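Local coordinates for protein multicopper oxidase (PDB 3GDC) that probably oxidises phenol-like substrates at copper centres and passes the electrons to dioxygen, as a laccase-type multicopper oxidase assembled from three copies of a two-domain chain, at residues 152-155 and 156-160; 190-194 and 195-199; 198-201 and 202-205; 211-214 and 215-218. All blocks are in the same frame, centred on the assembly; numbering follows the deposited sequence.

Interaction 1 of 4, residues 152-155 and 156-160; sequences VEPK and EGRPP
From Glu153 to Arg158 the backbone leaves the end of its strand and curls round an irregular loop, so that Arg158 comes back against Glu153 and Pro154. Gly157 sits in this curve with a phi of 124°, where a CB would press on the carbonyl oxygen of Glu156. The guanidinium of Arg158 carries the contact. Pro154 lies over one of its faces: CD sits above the centre of the group, 3.4 Å from Arg158 CZ. Pro154 CG also meets the chain further back, 3.8 Å from Arg158 CB. Arg158 reaches this place by a bend at chi3 of -90°, which turns the guanidinium over the proline. Its NH1 forms a salt bridge with Glu153 OE2 at 2.9 Å. Only OE2 and NH1 meet, and the carboxylate and guanidinium planes stand 78° apart, unlike a flat two-pronged pairing. NH1 also gives a proton to a water lying at the edge of the guanidinium, 2.6 Å from NH1. That water makes a weak bond to Val152 O, 3.4 Å away. The charged group is thus held by a carboxylate, a water and an apolar ring. On the outer side, Lys155 and Glu156 run side by side, but Lys155 NZ and Glu156 OE2 remain 4.3 Å apart, beyond a salt bridge. Strand 147-153 ends here, and the loop leads on to strand 163-172. Phe126 packs on both Pro154 and Arg158, while Arg158 NH2 makes a weak hydrogen bond to Gly234 O.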
loop_
_atom_site.group_PDB
_atom_site.type_symbol
_atom_site.label_atom_id
_atom_site.label_comp_id
_atom_site.label_asym_id
_atom_site.label_seq_id
_atom_site.Cartn_x
_atom_site.Cartn_y
_atom_site.Cartn_z
ATOM N N VAL A 152 22.636 -0.625 6.521
ATOM C CA VAL A 152 23.646 -1.689 6.463
ATOM C C VAL A 152 24.019 -1.934 5.003
ATOM O O VAL A 152 23.220 -2.471 4.224
ATOM C CB VAL A 152 23.154 -2.996 7.117
ATOM C CG1 VAL A 152 24.220 -4.107 7.013
ATOM C CG2 VAL A 152 22.762 -2.781 8.570
ATOM N N GLU A 153 25.223 -1.502 4.637
ATOM C CA GLU A 153 25.744 -1.647 3.285
ATOM C C GLU A 153 26.106 -3.106 2.980
ATOM O O GLU A 153 26.795 -3.750 3.778
ATOM C CB GLU A 153 26.977 -0.758 3.105
ATOM C CG GLU A 153 27.432 -0.595 1.650
ATOM C CD GLU A 153 26.717 0.548 0.937
ATOM O OE1 GLU A 153 27.377 1.564 0.619
ATOM O OE2 GLU A 153 25.495 0.447 0.705
ATOM N N PRO A 154 25.627 -3.638 1.844
ATOM C CA PRO A 154 26.041 -4.981 1.428
ATOM C C PRO A 154 27.554 -5.100 1.267
ATOM O O PRO A 154 28.213 -4.165 0.789
ATOM C CB PRO A 154 25.342 -5.172 0.072
ATOM C CG PRO A 154 24.919 -3.797 -0.364
ATOM C CD PRO A 154 24.644 -3.057 0.908
ATOM N N LYS A 155 28.089 -6.239 1.688
ATOM C CA LYS A 155 29.499 -6.554 1.502
ATOM C C LYS A 155 29.837 -6.546 0.006
ATOM O O LYS A 155 30.874 -6.020 -0.401
ATOM C CB LYS A 155 29.819 -7.909 2.150
ATOM C CG LYS A 155 31.276 -8.352 2.073
ATOM C CD LYS A 155 32.159 -7.638 3.095
ATOM C CE LYS A 155 33.606 -8.128 3.012
ATOM N NZ LYS A 155 34.336 -7.630 1.805
ATOM N N GLU A 156 28.941 -7.102 -0.810
ATOM C CA GLU A 156 29.167 -7.191 -2.253
ATOM C C GLU A 156 27.908 -6.935 -3.088
ATOM O O GLU A 156 26.844 -7.504 -2.819
ATOM C CB GLU A 156 29.789 -8.550 -2.599
ATOM C CG GLU A 156 31.329 -8.550 -2.558
ATOM C CD GLU A 156 31.929 -9.688 -1.734
ATOM O OE1 GLU A 156 31.161 -10.479 -1.133
ATOM O OE2 GLU A 156 33.183 -9.781 -1.681
ATOM N N GLY A 157 28.033 -6.052 -4.080
ATOM C CA GLY A 157 27.026 -5.927 -5.130
ATOM C C GLY A 157 26.363 -4.585 -5.410
ATOM O O GLY A 157 25.548 -4.499 -6.332
ATOM N N ARG A 158 26.694 -3.540 -4.648
ATOM C CA ARG A 158 26.036 -2.230 -4.844
ATOM C C ARG A 158 26.939 -1.124 -5.428
ATOM O O ARG A 158 27.838 -0.619 -4.745
ATOM C CB ARG A 158 25.325 -1.754 -3.564
ATOM C CG ARG A 158 24.002 -1.027 -3.835
ATOM C CD ARG A 158 23.384 -0.405 -2.573
ATOM N NE ARG A 158 22.476 -1.300 -1.850
ATOM C CZ ARG A 158 22.194 -1.185 -0.551
ATOM N NH1 ARG A 158 22.747 -0.211 0.170
ATOM N NH2 ARG A 158 21.359 -2.038 0.035
ATOM N N PRO A 159 26.692 -0.742 -6.699
ATOM C CA PRO A 159 27.469 0.288 -7.415
ATOM C C PRO A 159 27.560 1.600 -6.633
ATOM O O PRO A 159 26.595 1.974 -5.965
ATOM C CB PRO A 159 26.661 0.512 -8.697
ATOM C CG PRO A 159 25.911 -0.745 -8.899
ATOM C CD PRO A 159 25.614 -1.295 -7.537
ATOM N N PRO A 160 28.703 2.305 -6.726
ATOM C CA PRO A 160 28.857 3.521 -5.929
ATOM C C PRO A 160 27.918 4.621 -6.419
ATOM O O PRO A 160 27.800 4.839 -7.626
ATOM C CB PRO A 160 30.320 3.913 -6.156
ATOM C CG PRO A 160 30.654 3.345 -7.483
ATOM C CD PRO A 160 29.888 2.048 -7.567
HETATM O O HOH W 1 21.312 -0.299 2.380
#

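Interaction 2 of 4, residues 190-194 and 195-199; sequences FHFMD and FPVKV
One backbone hydrogen bond joins the two halves: Phe195 N gives its proton to His191 O at 2.9 Å, in the carbonyl plane. It closes the end of the short helix 191-194. Two CA-H...O contacts follow it. Phe192 CA points its hydrogen at Phe195 O, and Pro196 CA does the same to Phe192 O, 3.4 Å away. The aromatic contacts involve three rings. His191 and Phe195 have nearly parallel planes, 24° apart, but the rings are slid so far that they barely overlap. Instead Phe195 CB lies over the imidazole face, 4.2 Å from its centroid, as a CH-pi contact. With chi1 of 171°, His191 CG is anti to the backbone N, which swings the imidazole under Phe195 CB. His191 CD2 also sits over the centre of the Phe192 ring. At the edge of that ring, Phe192 CD1 meets Phe195 O at 3.3 Å. Apolar packing adds Phe192 CD1 against Val197 CG2 at 3.6 Å. The polar ends look elsewhere: His191 NE2 bonds to Thr14 OG1, and Asp194 OD2 to Ser3 OG. The arrangement is a single helical turn closed by an i to i+4 bond, leading into edge strand 197-200 of a cupredoxin-type beta sandwich.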
loop_
_atom_site.group_PDB
_atom_site.type_symbol
_atom_site.label_atom_id
_atom_site.label_comp_id
_atom_site.label_asym_id
_atom_site.label_seq_id
_atom_site.Cartn_x
_atom_site.Cartn_y
_atom_site.Cartn_z
ATOM N N PHE A 190 8.352 21.942 5.417
ATOM C CA PHE A 190 8.720 22.858 4.316
ATOM C C PHE A 190 10.190 23.301 4.229
ATOM O O PHE A 190 10.521 24.187 3.426
ATOM C CB PHE A 190 7.845 24.123 4.320
ATOM C CG PHE A 190 6.365 23.862 4.278
ATOM C CD1 PHE A 190 5.766 23.328 3.139
ATOM C CD2 PHE A 190 5.561 24.212 5.354
ATOM C CE1 PHE A 190 4.385 23.109 3.094
ATOM C CE2 PHE A 190 4.175 24.002 5.316
ATOM C CZ PHE A 190 3.589 23.453 4.189
ATOM N N HIS A 191 11.079 22.686 5.009
ATOM C CA HIS A 191 12.496 23.072 4.967
ATOM C C HIS A 191 13.088 23.037 3.554
ATOM O O HIS A 191 13.825 23.965 3.157
ATOM C CB HIS A 191 13.332 22.217 5.932
ATOM C CG HIS A 191 14.812 22.415 5.794
ATOM N ND1 HIS A 191 15.490 23.429 6.437
ATOM C CD2 HIS A 191 15.743 21.727 5.091
ATOM C CE1 HIS A 191 16.775 23.355 6.133
ATOM N NE2 HIS A 191 16.955 22.328 5.323
ATOM N N PHE A 192 12.779 21.984 2.796
ATOM C CA PHE A 192 13.377 21.808 1.467
ATOM C C PHE A 192 12.680 22.637 0.372
ATOM O O PHE A 192 13.077 22.607 -0.793
ATOM C CB PHE A 192 13.492 20.319 1.100
ATOM C CG PHE A 192 14.393 19.546 2.030
ATOM C CD1 PHE A 192 15.784 19.716 1.972
ATOM C CD2 PHE A 192 13.859 18.685 2.986
ATOM C CE1 PHE A 192 16.638 19.016 2.838
ATOM C CE2 PHE A 192 14.709 17.965 3.864
ATOM C CZ PHE A 192 16.101 18.138 3.786
ATOM N N MET A 193 11.661 23.391 0.769
ATOM C CA MET A 193 11.111 24.446 -0.098
ATOM C C MET A 193 12.076 25.622 -0.091
ATOM O O MET A 193 12.367 26.210 -1.141
ATOM C CB MET A 193 9.736 24.914 0.375
ATOM C CG MET A 193 8.623 23.869 0.320
ATOM S SD MET A 193 8.179 23.402 -1.363
ATOM C CE MET A 193 7.302 24.885 -1.907
ATOM N N ASP A 194 12.573 25.951 1.098
ATOM C CA ASP A 194 13.471 27.100 1.285
ATOM C C ASP A 194 14.917 26.766 1.003
ATOM O O ASP A 194 15.697 27.643 0.595
ATOM C CB ASP A 194 13.337 27.650 2.704
ATOM C CG ASP A 194 11.988 28.270 2.950
ATOM O OD1 ASP A 194 11.389 28.780 1.976
ATOM O OD2 ASP A 194 11.524 28.256 4.112
ATOM N N PHE A 195 15.276 25.505 1.245
ATOM C CA PHE A 195 16.632 25.015 1.076
ATOM C C PHE A 195 16.593 23.756 0.231
ATOM O O PHE A 195 16.682 22.650 0.755
ATOM C CB PHE A 195 17.281 24.771 2.448
ATOM C CG PHE A 195 17.385 26.020 3.267
ATOM C CD1 PHE A 195 18.428 26.916 3.043
ATOM C CD2 PHE A 195 16.408 26.339 4.208
ATOM C CE1 PHE A 195 18.513 28.098 3.766
ATOM C CE2 PHE A 195 16.485 27.517 4.936
ATOM C CZ PHE A 195 17.542 28.397 4.715
ATOM N N PRO A 196 16.407 23.924 -1.092
ATOM C CA PRO A 196 16.261 22.747 -1.949
ATOM C C PRO A 196 17.444 21.782 -1.856
ATOM O O PRO A 196 18.580 22.195 -1.570
ATOM C CB PRO A 196 16.178 23.349 -3.359
ATOM C CG PRO A 196 15.639 24.712 -3.153
ATOM C CD PRO A 196 16.299 25.175 -1.867
ATOM N N VAL A 197 17.169 20.503 -2.098
ATOM C CA VAL A 197 18.215 19.478 -2.122
ATOM C C VAL A 197 19.087 19.650 -3.367
ATOM O O VAL A 197 18.614 19.466 -4.486
ATOM C CB VAL A 197 17.601 18.064 -2.123
ATOM C CG1 VAL A 197 18.699 17.003 -2.060
ATOM C CG2 VAL A 197 16.639 17.899 -0.957
ATOM N N LYS A 198 20.361 19.993 -3.174
ATOM C CA LYS A 198 21.260 20.232 -4.311
ATOM C C LYS A 198 21.870 18.942 -4.854
ATOM O O LYS A 198 22.565 18.214 -4.128
ATOM C CB LYS A 198 22.350 21.249 -3.941
ATOM C CG LYS A 198 21.809 22.625 -3.582
ATOM C CD LYS A 198 22.951 23.629 -3.311
ATOM C CE LYS A 198 22.395 25.030 -3.091
ATOM N NZ LYS A 198 23.475 26.072 -2.958
ATOM N N VAL A 199 21.605 18.660 -6.129
ATOM C CA VAL A 199 22.155 17.484 -6.821
ATOM C C VAL A 199 22.721 17.896 -8.192
ATOM O O VAL A 199 22.434 18.986 -8.680
ATOM C CB VAL A 199 21.096 16.361 -7.012
ATOM C CG1 VAL A 199 20.586 15.818 -5.655
ATOM C CG2 VAL A 199 19.939 16.847 -7.900
#

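Interaction 3 of 4, residues 198-201 and 202-205; sequences KVKQ and HELV
Lys200 and Glu203 close a type II beta turn, with Gln201 and His202 at its corners. Glu203 N donates to Lys200 O at 3.2 Å, from above the carbonyl plane and off its lone pairs. His202 takes the positive phi, 78°, that this turn type has at its third position. The tight, buried part lies at the base, where Val199 CG1 meets Val205 CG2 at 3.9 Å. A water on the inside of the turn, near Val205, donates to both Lys200 O and Glu203 O and ties the two carbonyls. At the turn corner, Gln201 and His202 run side by side, their amide and ring planes stacked 17° apart, with His202 on the solvent side. Gln201 CG lies over one face of the imidazole, 3.6 Å from its centroid, offset toward the rim. The amide end is fixed from outside, because Gln201 NE2 bonds to Pro261 O. The Lys200 side is loose and wet. The carboxylate of Glu203 crosses the aliphatic part of Lys200 at a slant, with OE2 3.4 Å from Lys200 CD, but Lys200 NZ stays 4.1 Å from Glu203 OE2. Two waters bridge here: one links Glu203 OE1 to Lys200 N, another links it weakly to Lys200 NZ. Were Glu203 an alanine, both waters would probably lose their acceptor, and Lys200 the negative charge near it. The turn connects edge strand 197-200 to strand 205-211 in the other sheet. Val199 and Val205 both pack on Met165 of strand 163-172, and Val199 also touches Phe284 and Val286 of strand 281-287.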
loop_
_atom_site.group_PDB
_atom_site.type_symbol
_atom_site.label_atom_id
_atom_site.label_comp_id
_atom_site.label_asym_id
_atom_site.label_seq_id
_atom_site.Cartn_x
_atom_site.Cartn_y
_atom_site.Cartn_z
ATOM N N LYS A 198 20.361 19.993 -3.174
ATOM C CA LYS A 198 21.260 20.232 -4.311
ATOM C C LYS A 198 21.870 18.942 -4.854
ATOM O O LYS A 198 22.565 18.214 -4.128
ATOM C CB LYS A 198 22.350 21.249 -3.941
ATOM C CG LYS A 198 21.809 22.625 -3.582
ATOM C CD LYS A 198 22.951 23.629 -3.311
ATOM C CE LYS A 198 22.395 25.030 -3.091
ATOM N NZ LYS A 198 23.475 26.072 -2.958
ATOM N N VAL A 199 21.605 18.660 -6.129
ATOM C CA VAL A 199 22.155 17.484 -6.821
ATOM C C VAL A 199 22.721 17.896 -8.192
ATOM O O VAL A 199 22.434 18.986 -8.680
ATOM C CB VAL A 199 21.096 16.361 -7.012
ATOM C CG1 VAL A 199 20.586 15.818 -5.655
ATOM C CG2 VAL A 199 19.939 16.847 -7.900
ATOM N N LYS A 200 23.512 17.022 -8.806
ATOM C CA LYS A 200 24.124 17.325 -10.099
ATOM C C LYS A 200 23.452 16.560 -11.236
ATOM O O LYS A 200 23.169 15.376 -11.106
ATOM C CB LYS A 200 25.622 17.002 -10.062
ATOM C CG LYS A 200 26.424 17.913 -9.152
ATOM C CD LYS A 200 27.817 17.361 -8.900
ATOM C CE LYS A 200 28.379 17.914 -7.596
ATOM N NZ LYS A 200 29.733 17.384 -7.302
ATOM N N GLN A 201 23.209 17.244 -12.356
ATOM C CA GLN A 201 22.649 16.613 -13.553
ATOM C C GLN A 201 23.420 15.344 -13.917
ATOM O O GLN A 201 24.663 15.336 -13.909
ATOM C CB GLN A 201 22.680 17.612 -14.723
ATOM C CG GLN A 201 21.897 17.208 -15.955
ATOM C CD GLN A 201 22.053 18.211 -17.096
ATOM O OE1 GLN A 201 22.837 19.167 -17.003
ATOM N NE2 GLN A 201 21.319 17.992 -18.180
ATOM N N HIS A 202 22.673 14.275 -14.195
ATOM C CA HIS A 202 23.198 12.982 -14.680
ATOM C C HIS A 202 23.828 12.086 -13.605
ATOM O O HIS A 202 24.057 10.900 -13.856
ATOM C CB HIS A 202 24.177 13.152 -15.868
ATOM C CG HIS A 202 23.600 13.899 -17.034
ATOM N ND1 HIS A 202 22.457 13.493 -17.690
ATOM C CD2 HIS A 202 24.017 15.023 -17.667
ATOM C CE1 HIS A 202 22.188 14.341 -18.669
ATOM N NE2 HIS A 202 23.119 15.279 -18.675
ATOM N N GLU A 203 24.121 12.645 -12.432
ATOM C CA GLU A 203 24.780 11.891 -11.359
ATOM C C GLU A 203 23.842 10.871 -10.719
ATOM O O GLU A 203 22.637 11.091 -10.636
ATOM C CB GLU A 203 25.296 12.830 -10.271
ATOM C CG GLU A 203 26.617 13.512 -10.589
ATOM C CD GLU A 203 27.364 13.943 -9.331
ATOM O OE1 GLU A 203 26.706 14.154 -8.281
ATOM O OE2 GLU A 203 28.612 14.067 -9.394
ATOM N N LEU A 204 24.396 9.757 -10.255
ATOM C CA LEU A 204 23.576 8.756 -9.577
ATOM C C LEU A 204 23.250 9.159 -8.138
ATOM O O LEU A 204 24.133 9.193 -7.271
ATOM C CB LEU A 204 24.253 7.387 -9.595
ATOM C CG LEU A 204 23.415 6.240 -9.023
ATOM C CD1 LEU A 204 22.112 6.054 -9.791
ATOM C CD2 LEU A 204 24.238 4.954 -9.054
ATOM N N VAL A 205 21.976 9.459 -7.898
ATOM C CA VAL A 205 21.491 9.848 -6.576
ATOM C C VAL A 205 20.815 8.629 -5.938
ATOM O O VAL A 205 19.987 7.988 -6.574
ATOM C CB VAL A 205 20.505 11.039 -6.675
ATOM C CG1 VAL A 205 19.876 11.351 -5.301
ATOM C CG2 VAL A 205 21.206 12.271 -7.260
HETATM O O HOH W 2 21.311 13.286 -10.927
HETATM O O HOH W 3 24.455 14.921 -7.209
HETATM O O HOH W 4 27.917 14.814 -6.081
#

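Interaction 4 of 4, residues 211-214 and 215-218; sequences NVLE and YDPI
A single water is gripped by three groups of this loop: it accepts from Asn211 ND2 at 3.0 Å and donates to Leu213 O at 2.9 Å and Asp216 O at 2.8 Å. It thereby ties both arms of the loop together. Glu214 makes the next bond. Its OE2 accepts from Tyr215 N at 2.8 Å, on the anti side of the carboxylate and somewhat out of its plane. Chi1 of -175° puts Glu214 CG over the centre of the Tyr215 ring, 3.6 Å from its centroid, in a CH-pi contact. The bend at chi2 then brings OE2 back to the Tyr215 N-H. Losing the ring to a serine is likely to leave Glu214 CG uncovered and open a gap beside Ala139 and Ala143 of helix 138-143. Two turns shape the loop, which joins strands 205-211 and 218-223 of the two sheets of a cupredoxin-type domain. Asn211 OD1 accepts from Leu213 N to make an Asx turn. Asp216 N bonds weakly to Glu214 O, and Tyr215, with phi 80° and psi -58°, is the centre of a classic gamma turn. Beside it Leu213 CD2 packs on Asp216 CB at 3.7 Å. Asp216 OD2 bonds to Tyr183 OH. Glu214 OE1 bonds to Thr273 OG1 of the second subunit, whose Ile218 packs on Pro217.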
loop_
_atom_site.group_PDB
_atom_site.type_symbol
_atom_site.label_atom_id
_atom_site.label_comp_id
_atom_site.label_asym_id
_atom_site.label_seq_id
_atom_site.Cartn_x
_atom_site.Cartn_y
_atom_site.Cartn_z
ATOM N N ASN A 211 9.721 5.539 6.324
ATOM C CA ASN A 211 8.485 6.080 6.854
ATOM C C ASN A 211 8.296 5.761 8.332
ATOM O O ASN A 211 8.153 4.584 8.694
ATOM C CB ASN A 211 7.270 5.579 6.061
ATOM C CG ASN A 211 5.993 6.267 6.503
ATOM O OD1 ASN A 211 6.027 7.453 6.858
ATOM N ND2 ASN A 211 4.875 5.539 6.511
ATOM N N VAL A 212 8.268 6.800 9.175
ATOM C CA VAL A 212 7.923 6.616 10.596
ATOM C C VAL A 212 6.584 7.263 10.993
ATOM O O VAL A 212 6.231 7.305 12.165
ATOM C CB VAL A 212 9.039 7.089 11.542
ATOM C CG1 VAL A 212 10.340 6.386 11.222
ATOM C CG2 VAL A 212 9.212 8.615 11.457
ATOM N N LEU A 213 5.846 7.765 10.005
ATOM C CA LEU A 213 4.620 8.496 10.283
ATOM C C LEU A 213 3.639 7.708 11.158
ATOM O O LEU A 213 3.239 6.597 10.826
ATOM C CB LEU A 213 3.955 8.937 8.971
ATOM C CG LEU A 213 2.612 9.654 9.074
ATOM C CD1 LEU A 213 2.765 10.981 9.820
ATOM C CD2 LEU A 213 2.111 9.877 7.651
ATOM N N GLU A 214 3.279 8.295 12.289
ATOM C CA GLU A 214 2.317 7.694 13.192
ATOM C C GLU A 214 0.911 8.221 12.868
ATOM O O GLU A 214 0.764 9.272 12.214
ATOM C CB GLU A 214 2.711 8.000 14.649
ATOM C CG GLU A 214 1.844 7.323 15.717
ATOM C CD GLU A 214 1.758 5.818 15.508
ATOM O OE1 GLU A 214 2.703 5.122 15.937
ATOM O OE2 GLU A 214 0.769 5.348 14.886
ATOM N N TYR A 215 -0.104 7.459 13.292
ATOM C CA TYR A 215 -1.534 7.832 13.203
ATOM C C TYR A 215 -2.136 7.616 11.806
ATOM O O TYR A 215 -3.116 6.872 11.655
ATOM C CB TYR A 215 -1.791 9.254 13.752
ATOM C CG TYR A 215 -1.261 9.470 15.163
ATOM C CD1 TYR A 215 -1.836 8.817 16.252
ATOM C CD2 TYR A 215 -0.186 10.329 15.403
ATOM C CE1 TYR A 215 -1.344 9.001 17.539
ATOM C CE2 TYR A 215 0.315 10.518 16.693
ATOM C CZ TYR A 215 -0.274 9.856 17.752
ATOM O OH TYR A 215 0.210 10.041 19.032
ATOM N N ASP A 216 -1.555 8.251 10.792
ATOM C CA ASP A 216 -1.973 8.041 9.403
ATOM C C ASP A 216 -1.436 6.699 8.892
ATOM O O ASP A 216 -0.256 6.405 9.069
ATOM C CB ASP A 216 -1.466 9.180 8.520
ATOM C CG ASP A 216 -2.079 10.525 8.885
ATOM O OD1 ASP A 216 -3.295 10.712 8.639
ATOM O OD2 ASP A 216 -1.344 11.396 9.397
ATOM N N PRO A 217 -2.294 5.882 8.252
ATOM C CA PRO A 217 -1.864 4.522 7.900
ATOM C C PRO A 217 -0.834 4.406 6.767
ATOM O O PRO A 217 -0.131 3.400 6.690
ATOM C CB PRO A 217 -3.175 3.828 7.502
ATOM C CG PRO A 217 -4.069 4.941 7.043
ATOM C CD PRO A 217 -3.692 6.152 7.848
ATOM N N ILE A 218 -0.745 5.406 5.888
ATOM C CA ILE A 218 0.172 5.296 4.752
ATOM C C ILE A 218 0.764 6.646 4.361
ATOM O O ILE A 218 0.117 7.693 4.488
ATOM C CB ILE A 218 -0.487 4.563 3.534
ATOM C CG1 ILE A 218 0.564 4.123 2.501
ATOM C CG2 ILE A 218 -1.579 5.426 2.890
ATOM C CD1 ILE A 218 0.176 2.887 1.688
HETATM O O HOH W 5 2.374 6.032 8.070
HETATM O O HOH W 6 0.508 4.436 11.004
#

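In the fold
All four contacts are local turns along one chain. Interactions 2 and 3 are the most closely joined: they share Lys198 and Val199 on strand 197-200, with centres 14 Å apart. Interaction 1 touches interaction 3 through Pro160 O and Leu204 CD2, 3.8 Å apart. Interaction 4 touches none of the other three: its nearest atoms are about 14, 13 and 16 Å from interactions 1, 2 and 3. Its Tyr215 side chain is about 7 Å from the calcium; the side chains of Glu214 and, in interaction 2, Met193 are each about 9 Å from a copper. None of the four contacts holds a metal ligand itself; Tyr215 touches Asn173, which binds the calcium.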